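PDB 5NDX: glycosyl hydrolase from Rhizobium leguminosarum bv. trifolii, which probably hydrolyses O-glycosidic bonds, as a bacterial orthologue of human alpha-L-iduronidase in glycoside hydrolase family 39. Local coordinates for residues R2-I7 / R423-L428; I409-S414 / V510-P515; L442-E447 / L516-Q521. The protein carries 2 engineered substitutions. All blocks are in the same frame, centred on the assembly; numbering follows the deposited sequence.

The three contacts lie together in the beta-sandwich region beside the TIM barrel that carries the iduronide pocket, away from that pocket. Interaction 1 pairs two parallel strands and interaction 3 two antiparallel strands of one mixed sheet, while interaction 2 packs together two strands that are not adjacent in it. Interaction 2 is the bridge: its centre is about 8 Å from that of interaction 1 and about 7 Å from that of interaction 3, whereas the centres of 1 and 3 are about 14 Å apart. A salt bridge from R423 NH1 to D513 OD2 (2.6 Å) ties 1 and 2; L411 N approaches T520 O at 2.8 Å, a probable hydrogen bond joining 2 and 3.

Interaction 1 (R2-I7 / R423-L428); sequences RERTRI and RTAVRL
R4 to I7 run parallel to A425 to L428 as neighbouring strands, their short axes 4.7 Å apart at closest approach and inclined by 25°. The ladder has the stagger of parallel pairing. E3 adds its carbonyl, A425 N donating to E3 O (3.0 Å); T5 gives its N-H to A425 O and takes that of R427 on its own carbonyl, and I7 N closes the run on R427 O (2.9 Å).

One face of the pair carries R4, A425, R6 and R427. R427 stretches out with CG anti to its backbone N (chi1 180°), which carries its CD beneath the middle of the R6 guanidinium, 3.7 Å from R6 CZ. The two side chains point the same way, with guanidinium planes only 19° from parallel. R4 lies side by side with R427, its NH2 near R427 CD; a water accepts from R4 NH2 at 3.1 Å and from R427 NH1 at 2.9 Å, in the plane of the R427 group. Arginine suits this outer face, for its guanidinium can pack on a neighbour's aliphatic stem while its N-H groups meet water or acid. The opposite face is buried and largely apolar, with T5 among V426, I7 and L428: I7 CD1 rests 3.7 Å from V426 CG1, and I7 CG2 also reaches L428 CD1. R2 bends back so that NH1 meets T5 OG1 at 2.8 Å, in the guanidinium plane; NH1 also donates to P386 O, NH2 to P387 O, and NE makes a salt bridge with D393.

R6 NH2 and R427 NE are like charges close together, and E429 makes salt bridges with both, probably offsetting their charge. The contact thus fastens the N-terminal strand to one more than 400 residues later by backbone bonds, with a largely apolar layer inside and arginines outside.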
loop_
_atom_site.group_PDB
_atom_site.type_symbol
_atom_site.label_atom_id
_atom_site.label_comp_id
_atom_site.label_asym_id
_atom_site.label_seq_id
_atom_site.Cartn_x
_atom_site.Cartn_y
_atom_site.Cartn_z
ATOM N N ARG A 2 -28.263 11.134 -4.106
ATOM C CA ARG A 2 -28.110 12.638 -4.202
ATOM C C ARG A 2 -27.904 13.102 -5.679
ATOM O O ARG A 2 -27.276 12.373 -6.470
ATOM C CB ARG A 2 -26.993 13.185 -3.273
ATOM C CG ARG A 2 -25.673 12.388 -3.236
ATOM C CD ARG A 2 -24.527 13.112 -2.490
ATOM N NE ARG A 2 -24.663 13.078 -1.012
ATOM C CZ ARG A 2 -24.762 14.121 -0.163
ATOM N NH1 ARG A 2 -24.635 15.427 -0.503
ATOM N NH2 ARG A 2 -24.957 13.822 1.125
ATOM N N GLU A 3 -28.451 14.259 -6.096
ATOM C CA GLU A 3 -28.219 14.702 -7.512
ATOM C C GLU A 3 -27.058 15.682 -7.738
ATOM O O GLU A 3 -26.302 15.494 -8.708
ATOM C CB GLU A 3 -29.447 15.259 -8.235
ATOM C CG GLU A 3 -29.216 15.192 -9.749
ATOM C CD GLU A 3 -30.441 15.504 -10.551
ATOM O OE1 GLU A 3 -30.821 14.685 -11.465
ATOM O OE2 GLU A 3 -31.006 16.590 -10.240
ATOM N N ARG A 4 -26.962 16.721 -6.903
ATOM C CA ARG A 4 -25.867 17.684 -6.990
ATOM C C ARG A 4 -25.490 18.162 -5.620
ATOM O O ARG A 4 -26.337 18.539 -4.871
ATOM C CB ARG A 4 -26.185 18.879 -7.888
ATOM C CG ARG A 4 -25.045 19.879 -7.913
ATOM C CD ARG A 4 -25.247 20.809 -9.053
ATOM N NE ARG A 4 -24.372 21.982 -9.156
ATOM C CZ ARG A 4 -24.637 23.199 -8.681
ATOM N NH1 ARG A 4 -25.689 23.468 -7.916
ATOM N NH2 ARG A 4 -23.806 24.170 -8.974
ATOM N N THR A 5 -24.218 18.162 -5.320
ATOM C CA THR A 5 -23.733 18.673 -4.064
ATOM C C THR A 5 -22.718 19.779 -4.280
ATOM O O THR A 5 -21.787 19.600 -5.069
ATOM C CB THR A 5 -23.093 17.549 -3.215
ATOM O OG1 THR A 5 -24.046 16.501 -3.019
ATOM C CG2 THR A 5 -22.685 18.103 -1.851
ATOM N N ARG A 6 -22.888 20.902 -3.585
ATOM C CA ARG A 6 -21.887 21.988 -3.593
ATOM C C ARG A 6 -20.999 21.717 -2.392
ATOM O O ARG A 6 -21.500 21.565 -1.278
ATOM C CB ARG A 6 -22.504 23.430 -3.574
ATOM C CG ARG A 6 -23.426 23.786 -4.773
ATOM C CD ARG A 6 -24.120 25.207 -4.822
ATOM N NE ARG A 6 -23.102 26.276 -4.713
ATOM C CZ ARG A 6 -22.779 27.235 -5.613
ATOM N NH1 ARG A 6 -23.409 27.425 -6.797
ATOM N NH2 ARG A 6 -21.790 28.069 -5.293
ATOM N N ILE A 7 -19.693 21.546 -2.623
ATOM C CA ILE A 7 -18.729 21.311 -1.543
ATOM C C ILE A 7 -17.739 22.483 -1.518
ATOM O O ILE A 7 -17.159 22.797 -2.553
ATOM C CB ILE A 7 -17.997 20.003 -1.770
ATOM C CG1 ILE A 7 -18.989 18.830 -1.835
ATOM C CG2 ILE A 7 -17.027 19.702 -0.647
ATOM C CD1 ILE A 7 -18.304 17.492 -2.064
ATOM N N ARG A 423 -24.200 8.028 -10.796
ATOM C CA ARG A 423 -23.323 9.189 -10.787
ATOM C C ARG A 423 -24.010 10.325 -10.089
ATOM O O ARG A 423 -25.239 10.342 -10.075
ATOM C CB ARG A 423 -22.810 9.559 -12.192
ATOM C CG ARG A 423 -23.808 10.015 -13.222
ATOM C CD ARG A 423 -23.022 10.430 -14.475
ATOM N NE ARG A 423 -22.717 9.242 -15.223
ATOM C CZ ARG A 423 -21.543 8.786 -15.630
ATOM N NH1 ARG A 423 -20.396 9.386 -15.467
ATOM N NH2 ARG A 423 -21.557 7.643 -16.287
ATOM N N THR A 424 -23.234 11.190 -9.422
ATOM C CA THR A 424 -23.740 12.437 -8.905
ATOM C C THR A 424 -22.893 13.564 -9.481
ATOM O O THR A 424 -21.762 13.365 -9.923
ATOM C CB THR A 424 -23.488 12.752 -7.403
ATOM O OG1 THR A 424 -22.656 11.831 -6.709
ATOM C CG2 THR A 424 -24.616 13.049 -6.722
ATOM N N ALA A 425 -23.402 14.766 -9.308
ATOM C CA ALA A 425 -22.719 15.982 -9.699
ATOM C C ALA A 425 -22.167 16.670 -8.454
ATOM O O ALA A 425 -22.879 16.776 -7.448
ATOM C CB ALA A 425 -23.694 16.870 -10.431
ATOM N N VAL A 426 -20.901 17.099 -8.519
ATOM C CA VAL A 426 -20.299 17.881 -7.465
ATOM C C VAL A 426 -19.732 19.170 -8.057
ATOM O O VAL A 426 -19.015 19.159 -9.102
ATOM C CB VAL A 426 -19.191 17.101 -6.725
ATOM C CG1 VAL A 426 -18.415 17.955 -5.762
ATOM C CG2 VAL A 426 -19.787 15.906 -5.993
ATOM N N ARG A 427 -20.073 20.281 -7.408
ATOM C CA ARG A 427 -19.400 21.551 -7.668
ATOM C C ARG A 427 -18.457 21.731 -6.498
ATOM O O ARG A 427 -18.907 21.865 -5.361
ATOM C CB ARG A 427 -20.337 22.727 -7.746
ATOM C CG ARG A 427 -19.634 24.072 -8.015
ATOM C CD ARG A 427 -20.585 25.269 -7.894
ATOM N NE ARG A 427 -19.807 26.489 -8.062
ATOM C CZ ARG A 427 -19.576 27.119 -9.219
ATOM N NH1 ARG A 427 -20.073 26.727 -10.391
ATOM N NH2 ARG A 427 -18.809 28.185 -9.196
ATOM N N LEU A 428 -17.162 21.688 -6.783
ATOM C CA LEU A 428 -16.153 21.761 -5.745
ATOM C C LEU A 428 -15.560 23.157 -5.773
ATOM O O LEU A 428 -15.071 23.594 -6.803
ATOM C CB LEU A 428 -15.057 20.739 -5.994
ATOM C CG LEU A 428 -13.858 20.765 -5.030
ATOM C CD1 LEU A 428 -14.320 20.365 -3.646
ATOM C CD2 LEU A 428 -12.805 19.779 -5.510
HETATM O O HOH W 1 -21.744 24.523 -11.202
#

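Interaction 2 (I409-S414 / V510-P515); sequences ISLIHS and VDLDVP
L411 and L512 reach toward each other tip to tip between their strands, L411 CD2 standing 3.9 Å from L512 CD1. The same methyl of L411 also meets V514, whose CG2 is 3.9 Å from L411 CD2, and here the two side chains cross at about a right angle. One leucine branch therefore sits against two apolar partners, a task for which a branched apolar side chain is well suited.

H413 comes in two residues further along the same face. Its ring carbon CG is anti to the backbone N (chi1 -164°), which swings the imidazole toward V514 and P515. The ring turns its edge to V514 O, which lies 3.0 Å from H413 CD2 and close to the ring plane; P515 O is also near, 3.2 Å from H413 CD2. At the root of the ring, H413 CB packs on V514 CG1 at 3.6 Å, and T424 of the strand beside V514 lies close to the ring as well. Were the imidazole cut back to an alanine here, the V514 carbonyl would probably lose the ring edge beside it, and V514 CG1 the ring carbon CD2 it packs on.

No hydrogen bond joins the two segments. Their axes approach only to 7.6 Å and diverge by 44°. The strands are not adjacent in their mixed sheet, which apparently folds over on itself, consistent with the two layers of the beta-sandwich domain of this family.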
loop_
_atom_site.group_PDB
_atom_site.type_symbol
_atom_site.label_atom_id
_atom_site.label_comp_id
_atom_site.label_asym_id
_atom_site.label_seq_id
_atom_site.Cartn_x
_atom_site.Cartn_y
_atom_site.Cartn_z
ATOM N N ILE A 409 -7.309 16.789 -2.109
ATOM C CA ILE A 409 -8.625 16.307 -1.708
ATOM C C ILE A 409 -8.940 14.971 -2.389
ATOM O O ILE A 409 -8.880 14.885 -3.627
ATOM C CB ILE A 409 -9.686 17.307 -2.120
ATOM C CG1 ILE A 409 -9.491 18.639 -1.399
ATOM C CG2 ILE A 409 -11.106 16.761 -1.837
ATOM C CD1 ILE A 409 -10.133 19.781 -2.127
ATOM N N SER A 410 -9.249 13.946 -1.598
ATOM C CA SER A 410 -9.775 12.701 -2.122
ATOM C C SER A 410 -11.297 12.795 -2.094
ATOM O O SER A 410 -11.895 13.015 -1.036
ATOM C CB SER A 410 -9.309 11.511 -1.315
ATOM O OG SER A 410 -7.917 11.334 -1.407
ATOM N N LEU A 411 -11.938 12.670 -3.252
ATOM C CA LEU A 411 -13.411 12.588 -3.325
ATOM C C LEU A 411 -13.774 11.118 -3.675
ATOM O O LEU A 411 -13.410 10.602 -4.758
ATOM C CB LEU A 411 -13.915 13.543 -4.364
ATOM C CG LEU A 411 -15.431 13.700 -4.396
ATOM C CD1 LEU A 411 -15.959 14.318 -3.100
ATOM C CD2 LEU A 411 -15.801 14.561 -5.590
ATOM N N ILE A 412 -14.487 10.462 -2.762
ATOM C CA ILE A 412 -14.708 9.032 -2.778
ATOM C C ILE A 412 -16.210 8.781 -3.056
ATOM O O ILE A 412 -17.042 9.348 -2.350
ATOM C CB ILE A 412 -14.366 8.478 -1.403
ATOM C CG1 ILE A 412 -12.923 8.805 -1.014
ATOM C CG2 ILE A 412 -14.629 6.981 -1.320
ATOM C CD1 ILE A 412 -12.691 8.755 0.483
ATOM N N HIS A 413 -16.563 8.015 -4.089
ATOM C CA HIS A 413 -17.984 7.652 -4.300
ATOM C C HIS A 413 -18.012 6.143 -4.324
ATOM O O HIS A 413 -17.550 5.523 -5.278
ATOM C CB HIS A 413 -18.461 8.301 -5.567
ATOM C CG HIS A 413 -19.945 8.352 -5.752
ATOM N ND1 HIS A 413 -20.875 8.130 -4.746
ATOM C CD2 HIS A 413 -20.664 8.651 -6.847
ATOM C CE1 HIS A 413 -22.099 8.282 -5.222
ATOM N NE2 HIS A 413 -22.000 8.621 -6.489
ATOM N N SER A 414 -18.406 5.573 -3.196
ATOM C CA SER A 414 -18.277 4.164 -2.963
ATOM C C SER A 414 -19.359 3.723 -1.978
ATOM O O SER A 414 -19.565 4.365 -0.927
ATOM C CB SER A 414 -16.884 3.842 -2.403
ATOM O OG SER A 414 -16.755 2.511 -1.926
ATOM N N VAL A 510 -14.549 23.983 -9.664
ATOM C CA VAL A 510 -14.655 23.031 -10.738
ATOM C C VAL A 510 -15.903 22.147 -10.604
ATOM O O VAL A 510 -16.364 21.859 -9.493
ATOM C CB VAL A 510 -13.355 22.192 -10.835
ATOM C CG1 VAL A 510 -13.180 21.303 -9.629
ATOM C CG2 VAL A 510 -13.326 21.395 -12.127
ATOM N N ASP A 511 -16.466 21.770 -11.744
ATOM C CA ASP A 511 -17.572 20.819 -11.790
ATOM C C ASP A 511 -16.990 19.440 -11.985
ATOM O O ASP A 511 -16.088 19.261 -12.791
ATOM C CB ASP A 511 -18.533 21.122 -12.898
ATOM C CG ASP A 511 -19.449 22.347 -12.590
ATOM O OD1 ASP A 511 -19.878 22.540 -11.425
ATOM O OD2 ASP A 511 -19.752 23.100 -13.540
ATOM N N LEU A 512 -17.499 18.474 -11.231
ATOM C CA LEU A 512 -17.088 17.106 -11.394
ATOM C C LEU A 512 -18.314 16.241 -11.592
ATOM O O LEU A 512 -19.298 16.358 -10.892
ATOM C CB LEU A 512 -16.354 16.649 -10.152
ATOM C CG LEU A 512 -15.069 17.370 -9.762
ATOM C CD1 LEU A 512 -14.691 17.016 -8.342
ATOM C CD2 LEU A 512 -13.975 16.935 -10.718
ATOM N N ASP A 513 -18.208 15.353 -12.553
ATOM C CA ASP A 513 -19.133 14.239 -12.739
ATOM C C ASP A 513 -18.526 13.080 -11.980
ATOM O O ASP A 513 -17.368 12.709 -12.228
ATOM C CB ASP A 513 -19.247 13.932 -14.223
ATOM C CG ASP A 513 -19.911 12.593 -14.473
ATOM O OD1 ASP A 513 -21.154 12.513 -14.225
ATOM O OD2 ASP A 513 -19.145 11.623 -14.826
ATOM N N VAL A 514 -19.268 12.519 -11.035
ATOM C CA VAL A 514 -18.702 11.613 -10.050
ATOM C C VAL A 514 -19.410 10.246 -10.142
ATOM O O VAL A 514 -20.406 10.043 -9.508
ATOM C CB VAL A 514 -18.833 12.205 -8.648
ATOM C CG1 VAL A 514 -18.245 11.295 -7.621
ATOM C CG2 VAL A 514 -18.134 13.554 -8.573
ATOM N N PRO A 515 -18.856 9.307 -10.927
ATOM C CA PRO A 515 -19.478 7.979 -10.989
ATOM C C PRO A 515 -19.398 7.196 -9.701
ATOM O O PRO A 515 -18.518 7.429 -8.892
ATOM C CB PRO A 515 -18.677 7.248 -12.072
ATOM C CG PRO A 515 -17.925 8.317 -12.814
ATOM C CD PRO A 515 -17.704 9.432 -11.826
#

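Interaction 3 (L442-E447 / L516-Q521); sequences LLRIDE and LPSLTQ
Backbone hydrogen bonds knit L443 and I445 to Q521 and L519 as antiparallel hydrogen-bonded pairs. L443 N gives to Q521 O (2.9 Å) and its carbonyl receives Q521 N; I445 N points nearly straight at L519 O (2.9 Å), and L519 N returns to I445 O.

The polar side-chain contact belongs to R444 and T520, the non-hydrogen-bonded pair between them. Bends at chi2 (60°) and chi3 (66°) fold the arginine back across the strand, so that NE donates to T520 OG1 at 2.8 Å, the short threonine hydroxyl lying near the guanidinium plane; NH2 adds a weak bond to the same oxygen. NH1 forms a salt bridge with D446 OD2 (2.9 Å), met on the anti side of the carboxylate, while D446 OD1 accepts from E448 N.

Apolar contact is lighter: on the other face I445 CD1 lies 4.3 Å from L519 CD2, aliphatic residues suited to packing against helix 364-372. Separately, D446 CB and S518 CB touch near R444.

R444 is buried, yet a hydroxyl, a carboxylate and, through NH2, the carbonyl of D513 receive its N-H groups. D446 probably balances its charge, and acceptors on NE, NH1 and NH2 together probably hold the guanidinium's rotation.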
loop_
_atom_site.group_PDB
_atom_site.type_symbol
_atom_site.label_atom_id
_atom_site.label_comp_id
_atom_site.label_asym_id
_atom_site.label_seq_id
_atom_site.Cartn_x
_atom_site.Cartn_y
_atom_site.Cartn_z
ATOM N N LEU A 442 -6.674 17.002 -11.725
ATOM C CA LEU A 442 -7.757 16.102 -11.394
ATOM C C LEU A 442 -7.395 14.696 -11.842
ATOM O O LEU A 442 -7.263 14.453 -13.026
ATOM C CB LEU A 442 -9.031 16.548 -12.083
ATOM C CG LEU A 442 -9.408 18.011 -11.881
ATOM C CD1 LEU A 442 -10.483 18.400 -12.876
ATOM C CD2 LEU A 442 -9.834 18.310 -10.455
ATOM N N LEU A 443 -7.196 13.796 -10.899
ATOM C CA LEU A 443 -6.896 12.402 -11.190
ATOM C C LEU A 443 -8.151 11.544 -10.879
ATOM O O LEU A 443 -8.844 11.808 -9.891
ATOM C CB LEU A 443 -5.758 11.939 -10.315
ATOM C CG LEU A 443 -4.452 12.677 -10.487
ATOM C CD1 LEU A 443 -3.556 12.429 -9.301
ATOM C CD2 LEU A 443 -3.784 12.141 -11.744
ATOM N N ARG A 444 -8.394 10.519 -11.695
ATOM C CA ARG A 444 -9.607 9.720 -11.614
ATOM C C ARG A 444 -9.332 8.262 -11.860
ATOM O O ARG A 444 -8.618 7.888 -12.817
ATOM C CB ARG A 444 -10.619 10.213 -12.661
ATOM C CG ARG A 444 -11.917 9.420 -12.860
ATOM C CD ARG A 444 -12.760 9.323 -11.625
ATOM N NE ARG A 444 -13.298 10.593 -11.192
ATOM C CZ ARG A 444 -14.287 11.267 -11.809
ATOM N NH1 ARG A 444 -14.851 10.832 -12.922
ATOM N NH2 ARG A 444 -14.711 12.405 -11.295
ATOM N N ILE A 445 -9.903 7.459 -10.976
ATOM C CA ILE A 445 -10.045 6.040 -11.152
ATOM C C ILE A 445 -11.557 5.733 -11.246
ATOM O O ILE A 445 -12.279 5.897 -10.280
ATOM C CB ILE A 445 -9.439 5.208 -9.993
ATOM C CG1 ILE A 445 -7.988 5.605 -9.767
ATOM C CG2 ILE A 445 -9.528 3.716 -10.342
ATOM C CD1 ILE A 445 -7.400 5.071 -8.488
ATOM N N ASP A 446 -11.988 5.284 -12.414
ATOM C CA ASP A 446 -13.369 4.873 -12.623
ATOM C C ASP A 446 -13.341 3.974 -13.851
ATOM O O ASP A 446 -12.271 3.597 -14.359
ATOM C CB ASP A 446 -14.351 6.052 -12.706
ATOM C CG ASP A 446 -14.148 6.952 -13.930
ATOM O OD1 ASP A 446 -13.468 6.500 -14.901
ATOM O OD2 ASP A 446 -14.694 8.129 -13.964
ATOM N N GLU A 447 -14.505 3.674 -14.340
ATOM C CA GLU A 447 -14.669 2.816 -15.490
ATOM C C GLU A 447 -14.049 3.337 -16.792
ATOM O O GLU A 447 -13.696 2.533 -17.673
ATOM C CB GLU A 447 -16.192 2.579 -15.564
ATOM C CG GLU A 447 -16.812 2.110 -16.785
ATOM C CD GLU A 447 -18.344 1.979 -16.598
ATOM O OE1 GLU A 447 -19.034 3.009 -16.429
ATOM O OE2 GLU A 447 -18.816 0.833 -16.594
ATOM N N LEU A 516 -20.363 6.300 -9.532
ATOM C CA LEU A 516 -20.356 5.286 -8.500
ATOM C C LEU A 516 -19.986 3.961 -9.182
ATOM O O LEU A 516 -20.732 3.495 -10.055
ATOM C CB LEU A 516 -21.720 5.184 -7.837
ATOM C CG LEU A 516 -21.900 4.047 -6.824
ATOM C CD1 LEU A 516 -21.035 4.348 -5.642
ATOM C CD2 LEU A 516 -23.384 3.947 -6.405
ATOM N N PRO A 517 -18.879 3.314 -8.814
ATOM C CA PRO A 517 -17.831 3.808 -7.924
ATOM C C PRO A 517 -16.758 4.637 -8.620
ATOM O O PRO A 517 -16.540 4.497 -9.822
ATOM C CB PRO A 517 -17.187 2.530 -7.418
ATOM C CG PRO A 517 -17.366 1.527 -8.501
ATOM C CD PRO A 517 -18.586 1.937 -9.297
ATOM N N SER A 518 -16.089 5.488 -7.841
ATOM C CA SER A 518 -14.942 6.227 -8.339
ATOM C C SER A 518 -14.156 6.830 -7.218
ATOM O O SER A 518 -14.648 6.978 -6.091
ATOM C CB SER A 518 -15.379 7.338 -9.337
ATOM O OG SER A 518 -16.057 8.402 -8.643
ATOM N N LEU A 519 -12.891 7.103 -7.526
ATOM C CA LEU A 519 -12.018 7.859 -6.644
ATOM C C LEU A 519 -11.450 8.991 -7.474
ATOM O O LEU A 519 -10.902 8.749 -8.540
ATOM C CB LEU A 519 -10.863 6.981 -6.131
ATOM C CG LEU A 519 -9.901 7.664 -5.160
ATOM C CD1 LEU A 519 -10.616 8.162 -3.897
ATOM C CD2 LEU A 519 -8.766 6.686 -4.750
ATOM N N THR A 520 -11.576 10.198 -6.981
ATOM C CA THR A 520 -11.043 11.377 -7.633
ATOM C C THR A 520 -10.036 12.046 -6.674
ATOM O O THR A 520 -10.332 12.232 -5.499
ATOM C CB THR A 520 -12.132 12.398 -7.924
ATOM O OG1 THR A 520 -13.198 11.797 -8.651
ATOM C CG2 THR A 520 -11.634 13.576 -8.747
ATOM N N GLN A 521 -8.877 12.449 -7.187
ATOM C CA GLN A 521 -7.932 13.255 -6.371
ATOM C C GLN A 521 -7.832 14.637 -7.008
ATOM O O GLN A 521 -7.582 14.756 -8.212
ATOM C CB GLN A 521 -6.572 12.566 -6.304
ATOM C CG GLN A 521 -5.711 13.027 -5.154
ATOM C CD GLN A 521 -6.220 12.538 -3.836
ATOM O OE1 GLN A 521 -6.923 11.512 -3.749
ATOM N NE2 GLN A 521 -5.861 13.250 -2.771
HETATM O O HOH W 2 -16.818 3.533 -12.149
#